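Long-range contact in membrane-associated protein VP24 (Marburg virus - Musoke, Kenya, 1980, PDB 4OR8), which may act as a minor matrix protein in nucleocapsid assembly and virion budding, and interacts with the viral nucleoprotein: residues S39-I44 with S146-S151. Residues are numbered along the deposited sequence; the frame is centred on the assembly and turned at random.
Sequences STARWI and SAIHIS
The CG2 methyl of I148 lies against A41, 3.7 Å from its CB, beside an isolated antiparallel beta bridge that joins two loops near the surface of the pyramidal VP24 fold. One loop leads into strand 44-48 and the other links helices 127-142 and 152-158. R42 and A147 face each other as the non-hydrogen-bonded pair, flanked by two backbone bonds. The N of I148 donates to A41 O at 3.0 Å, nearly straight and in the carbonyl plane. The N of W43 donates to S146 O at 2.6 Å, tilted 25° from the carbonyl plane of S146. A CA-H...O contact supplements the first bond, with A147 CA 3.4 Å from A41 O.

Few side chains meet across the bridge; the larger ones turn to other parts of the fold. With CG1 anti to the backbone N (chi1 176°), I148 keeps CG2 over A41 while the residue also packs on L136 and W139 of helix 127-142. W43 takes a similar first torsion, -179°, which carries its indole away from 146-151 to W139, to V54 and W56 of strand 51-56, and to a cation-pi contact with R109. The CB of R42 leaves the backbone on the side turned from 146-151; S39 CB sits by one face of its guanidinium, toward the rim, and NH2 forms a salt bridge with D36. At the end of the bridge next to strand 44-48, CB is the part of the W43 side chain that stays by 146-151, 3.6 Å from S146 O, and CB of S146 in turn sits 3.4 Å from W43 O.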
# COMPACT_ATOMS: atom_id res chain seq x y z
N SER B 39 13.61 -18.94 16.20
CA SER B 39 12.86 -18.47 15.04
C SER B 39 13.55 -17.28 14.38
O SER B 39 13.32 -17.00 13.20
CB SER B 39 11.44 -18.08 15.45
OG SER B 39 11.46 -17.15 16.52
N THR B 40 14.40 -16.60 15.14
CA THR B 40 15.15 -15.46 14.62
C THR B 40 16.23 -15.90 13.64
O THR B 40 16.73 -15.11 12.85
CB THR B 40 15.84 -14.69 15.75
OG1 THR B 40 16.84 -15.52 16.36
CG2 THR B 40 14.83 -14.28 16.81
N ALA B 41 16.60 -17.18 13.70
CA ALA B 41 17.65 -17.71 12.84
C ALA B 41 17.06 -18.42 11.62
O ALA B 41 17.79 -18.95 10.79
CB ALA B 41 18.55 -18.65 13.62
N ARG B 42 15.73 -18.41 11.52
CA ARG B 42 15.05 -19.05 10.41
C ARG B 42 14.41 -18.02 9.47
O ARG B 42 13.96 -16.96 9.90
CB ARG B 42 13.97 -20.00 10.92
CG ARG B 42 14.48 -21.17 11.74
CD ARG B 42 13.33 -22.01 12.25
NE ARG B 42 13.20 -21.94 13.71
CZ ARG B 42 12.12 -22.33 14.38
NH1 ARG B 42 11.07 -22.81 13.74
NH2 ARG B 42 12.10 -22.23 15.70
N TRP B 43 14.39 -18.35 8.19
CA TRP B 43 13.68 -17.55 7.19
C TRP B 43 12.75 -18.46 6.40
O TRP B 43 13.13 -19.00 5.35
CB TRP B 43 14.68 -16.86 6.26
CG TRP B 43 14.04 -16.00 5.21
CD1 TRP B 43 13.84 -16.32 3.90
CD2 TRP B 43 13.53 -14.67 5.39
NE1 TRP B 43 13.23 -15.28 3.25
CE2 TRP B 43 13.03 -14.25 4.14
CE3 TRP B 43 13.45 -13.80 6.47
CZ2 TRP B 43 12.46 -13.00 3.94
CZ3 TRP B 43 12.88 -12.55 6.28
CH2 TRP B 43 12.39 -12.16 5.03
N ILE B 44 11.54 -18.64 6.90
CA ILE B 44 10.60 -19.60 6.34
C ILE B 44 9.66 -18.99 5.30
O ILE B 44 8.61 -18.46 5.65
CB ILE B 44 9.74 -20.27 7.44
CG1 ILE B 44 10.61 -20.67 8.63
CG2 ILE B 44 9.00 -21.47 6.88
CD1 ILE B 44 11.65 -21.72 8.30
N SER B 146 17.61 -20.23 3.98
CA SER B 146 16.49 -20.21 4.91
C SER B 146 16.92 -20.27 6.38
O SER B 146 16.12 -20.00 7.28
CB SER B 146 15.52 -21.36 4.61
OG SER B 146 16.18 -22.61 4.69
N ALA B 147 18.18 -20.61 6.62
CA ALA B 147 18.67 -20.72 7.99
C ALA B 147 20.10 -20.23 8.17
O ALA B 147 20.94 -20.36 7.28
CB ALA B 147 18.53 -22.15 8.49
N ILE B 148 20.35 -19.66 9.34
CA ILE B 148 21.70 -19.32 9.77
C ILE B 148 21.99 -20.13 11.04
O ILE B 148 21.16 -20.20 11.94
CB ILE B 148 21.85 -17.80 10.04
CG1 ILE B 148 23.24 -17.48 10.59
CG2 ILE B 148 20.78 -17.32 11.00
CD1 ILE B 148 24.35 -17.66 9.59
N HIS B 149 23.16 -20.75 11.09
CA HIS B 149 23.50 -21.58 12.25
C HIS B 149 24.50 -20.90 13.17
O HIS B 149 25.65 -20.67 12.80
CB HIS B 149 24.00 -22.95 11.80
CG HIS B 149 22.99 -23.75 11.04
ND1 HIS B 149 21.80 -24.17 11.59
CD2 HIS B 149 22.99 -24.19 9.76
CE1 HIS B 149 21.11 -24.84 10.69
NE2 HIS B 149 21.81 -24.87 9.57
N ILE B 150 24.04 -20.55 14.36
CA ILE B 150 24.89 -19.93 15.37
C ILE B 150 25.05 -20.88 16.55
O ILE B 150 24.09 -21.54 16.95
CB ILE B 150 24.28 -18.60 15.86
CG1 ILE B 150 23.98 -17.68 14.68
CG2 ILE B 150 25.22 -17.91 16.84
CD1 ILE B 150 23.37 -16.36 15.08
N SER B 151 26.26 -20.95 17.09
CA SER B 151 26.56 -21.86 18.20
C SER B 151 25.64 -21.65 19.40
O SER B 151 25.43 -20.52 19.83
CB SER B 151 28.02 -21.72 18.63
OG SER B 151 28.29 -22.53 19.76